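Long-range contact in NH(3)-dependent NAD(+) synthetase (Francisella tularensis subsp. holarctica LVS, PDB 3FIU), which belongs to the NAD synthase family of the HUP clan and binds adenosine monophosphate, pyrophosphate and magnesium in one pocket: residues Gly39-Val44 with Thr142-Glu147. Residues are numbered along the deposited sequence; the frame is centred on the assembly and turned at random.
With MG (magnesium ion), chain E; POP (pyrophosphate 2-), chain H; AMP (adenosine monophosphate), chain G.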
loop_
_atom_site.group_PDB
_atom_site.type_symbol
_atom_site.label_atom_id
_atom_site.label_comp_id
_atom_site.label_asym_id
_atom_site.label_seq_id
_atom_site.Cartn_x
_atom_site.Cartn_y
_atom_site.Cartn_z
ATOM N N GLY A 39 16.475 12.950 6.068
ATOM C CA GLY A 39 17.434 11.804 6.181
ATOM C C GLY A 39 18.232 11.547 4.906
ATOM O O GLY A 39 17.946 12.096 3.846
ATOM N N ILE A 40 19.229 10.667 5.005
ATOM C CA ILE A 40 20.126 10.367 3.891
ATOM C C ILE A 40 19.497 9.574 2.726
ATOM O O ILE A 40 19.822 9.823 1.564
ATOM C CB ILE A 40 21.370 9.584 4.402
ATOM C CG1 ILE A 40 22.428 9.494 3.311
ATOM C CG2 ILE A 40 20.982 8.133 4.876
ATOM C CD1 ILE A 40 23.005 10.813 2.967
ATOM N N ASP A 41 18.612 8.616 3.022
ATOM C CA ASP A 41 18.049 7.740 1.956
ATOM C C ASP A 41 17.237 8.579 0.993
ATOM O O ASP A 41 17.412 8.495 -0.225
ATOM C CB ASP A 41 17.135 6.628 2.517
ATOM C CG ASP A 41 17.846 5.656 3.449
ATOM O OD1 ASP A 41 19.061 5.407 3.274
ATOM O OD2 ASP A 41 17.143 5.128 4.363
ATOM N N SER A 42 16.346 9.413 1.537
ATOM C CA SER A 42 15.507 10.236 0.658
ATOM C C SER A 42 16.324 11.350 0.016
ATOM O O SER A 42 16.060 11.716 -1.138
ATOM C CB SER A 42 14.278 10.799 1.382
ATOM O OG SER A 42 14.667 11.486 2.576
ATOM N N ALA A 43 17.340 11.849 0.729
ATOM C CA ALA A 43 18.231 12.856 0.137
ATOM C C ALA A 43 18.934 12.309 -1.132
ATOM O O ALA A 43 18.964 12.959 -2.209
ATOM C CB ALA A 43 19.239 13.359 1.168
ATOM N N VAL A 44 19.521 11.123 -0.998
ATOM C CA VAL A 44 20.229 10.479 -2.121
ATOM C C VAL A 44 19.258 10.182 -3.269
ATOM O O VAL A 44 19.534 10.508 -4.433
ATOM C CB VAL A 44 20.989 9.197 -1.636
ATOM C CG1 VAL A 44 21.528 8.354 -2.828
ATOM C CG2 VAL A 44 22.165 9.576 -0.668
ATOM N N THR A 142 12.364 4.883 -0.988
ATOM C CA THR A 142 13.756 5.151 -0.582
ATOM C C THR A 142 14.416 3.990 0.168
ATOM O O THR A 142 15.553 4.127 0.629
ATOM C CB THR A 142 13.842 6.392 0.314
ATOM O OG1 THR A 142 13.151 6.125 1.527
ATOM C CG2 THR A 142 13.243 7.645 -0.386
ATOM N N ASP A 143 13.696 2.875 0.316
ATOM C CA ASP A 143 14.207 1.659 1.029
ATOM C C ASP A 143 15.590 1.256 0.500
ATOM O O ASP A 143 15.785 1.130 -0.718
ATOM C CB ASP A 143 13.237 0.486 0.880
ATOM C CG ASP A 143 11.800 0.868 1.246
ATOM O OD1 ASP A 143 11.348 0.501 2.349
ATOM O OD2 ASP A 143 11.134 1.569 0.447
ATOM N N ASN A 144 16.548 1.083 1.418
ATOM C CA ASN A 144 17.869 0.576 1.057
ATOM C C ASN A 144 17.899 -0.925 1.428
ATOM O O ASN A 144 16.910 -1.434 1.996
ATOM C CB ASN A 144 18.991 1.366 1.760
ATOM C CG ASN A 144 18.870 1.336 3.275
ATOM O OD1 ASN A 144 18.731 0.275 3.867
ATOM N ND2 ASN A 144 18.905 2.514 3.909
ATOM N N ALA A 145 18.991 -1.633 1.105
ATOM C CA ALA A 145 19.035 -3.093 1.358
ATOM C C ALA A 145 18.878 -3.461 2.828
ATOM O O ALA A 145 18.291 -4.517 3.136
ATOM C CB ALA A 145 20.286 -3.742 0.764
ATOM N N CYS A 146 19.375 -2.599 3.723
ATOM C CA CYS A 146 19.238 -2.833 5.182
ATOM C C CYS A 146 17.792 -2.766 5.666
ATOM O O CYS A 146 17.287 -3.703 6.312
ATOM C CB CYS A 146 20.081 -1.861 5.994
ATOM S SG CYS A 146 21.853 -1.853 5.571
ATOM N N GLU A 147 17.127 -1.642 5.380
ATOM C CA GLU A 147 15.705 -1.500 5.710
ATOM C C GLU A 147 14.874 -2.622 5.109
ATOM O O GLU A 147 14.033 -3.214 5.802
ATOM C CB GLU A 147 15.183 -0.140 5.258
ATOM C CG GLU A 147 16.021 0.978 5.786
ATOM C CD GLU A 147 15.693 2.330 5.138
ATOM O OE1 GLU A 147 15.561 3.287 5.906
ATOM O OE2 GLU A 147 15.531 2.425 3.908
HETATM MG MG MG E . 15.339 5.422 5.433
HETATM P P1 POP H . 15.502 8.695 5.372
HETATM O O1 POP H . 15.743 9.644 4.224
HETATM O O2 POP H . 14.899 7.404 4.897
HETATM O O3 POP H . 14.633 9.269 6.481
HETATM O O POP H . 16.951 8.298 5.987
HETATM P P2 POP H . 17.122 7.335 7.268
HETATM O O4 POP H . 16.575 5.955 6.940
HETATM O O5 POP H . 18.618 7.285 7.397
HETATM O O6 POP H . 16.504 7.902 8.522
HETATM P P AMP G . 12.727 6.303 7.470
HETATM O O1P AMP G . 13.562 5.269 6.737
HETATM O O2P AMP G . 11.560 5.664 8.241
HETATM O O3P AMP G . 13.426 7.361 8.251
HETATM O "O5'" AMP G . 11.892 7.097 6.320
HETATM C "C5'" AMP G . 11.335 6.349 5.219
HETATM C "C4'" AMP G . 10.896 7.337 4.152
HETATM O "O4'" AMP G . 9.666 7.980 4.509
HETATM C "C3'" AMP G . 11.863 8.499 3.964
HETATM O "O3'" AMP G . 12.941 8.069 3.145
HETATM C "C2'" AMP G . 10.975 9.530 3.274
HETATM O "O2'" AMP G . 10.900 9.291 1.851
HETATM C "C1'" AMP G . 9.613 9.288 3.930
HETATM N N9 AMP G . 9.447 10.248 5.046
HETATM C C8 AMP G . 9.651 10.018 6.371
HETATM N N7 AMP G . 9.414 11.136 7.106
HETATM C C5 AMP G . 9.082 12.111 6.225
HETATM C C6 AMP G . 8.691 13.528 6.334
HETATM N N6 AMP G . 8.671 14.146 7.538
HETATM N N1 AMP G . 8.395 14.148 5.177
HETATM C C2 AMP G . 8.436 13.564 3.962
HETATM N N3 AMP G . 8.768 12.256 3.776
HETATM C C4 AMP G . 9.086 11.519 4.877
HETATM O O HOH W 1 14.211 4.678 3.642
#
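D41 sends CG anti to its own carbonyl carbon (chi1 -62°), and E147, with the same first torsion and an extended chain beyond CG, reaches out to meet it, so the two carboxylates converge on one magnesium ion. D41 OD2 binds the metal at 2.1 Å and E147 OE1 at 2.2 Å; D41 OD2 and E147 OE1 are adjacent ligands of the ion, 2.9 Å apart, two acceptors brought together by the shared magnesium. O1P of AMP, O2 and O4 of pyrophosphate and a water complete six ligands. That water also donates to E147 OE2 and is hydrogen-bonded to T142 OG1, so it ties the 142-147 segment to the metal a second time.

The other oxygen of D41 is met from above its carboxylate plane. N144 ND2 donates to D41 OD1 over 3.0 Å, with D41 OD1 in the amide plane but the amide nitrogen 38° above the carboxylate plane; the two planes stand 77° apart. K171 makes a salt bridge to the same oxygen. N144 in turn is fixed by a capping box at the start of helix 145-150: E147 N donates to N144 OD1 (2.9 Å), and N144 N to E147 OE2 (3.0 Å), which should limit the rotation of both the metal-binding carboxylate of E147 and the amide that reaches D41.

In this HUP-type parallel sheet, strands 31-35 and 137-139 are neighbours, and the segments that follow these strands come together beside the ligands and line their pocket. The start of helix 40-51 faces pyrophosphate: S42 N donates to its O1 at 2.8 Å, and S42 OG, which also bonds to S37, donates to that same oxygen. Beside it, T142 CG2 packs on S42 CA at 3.6 Å, while T142 OG1 sits close to AMP O3'.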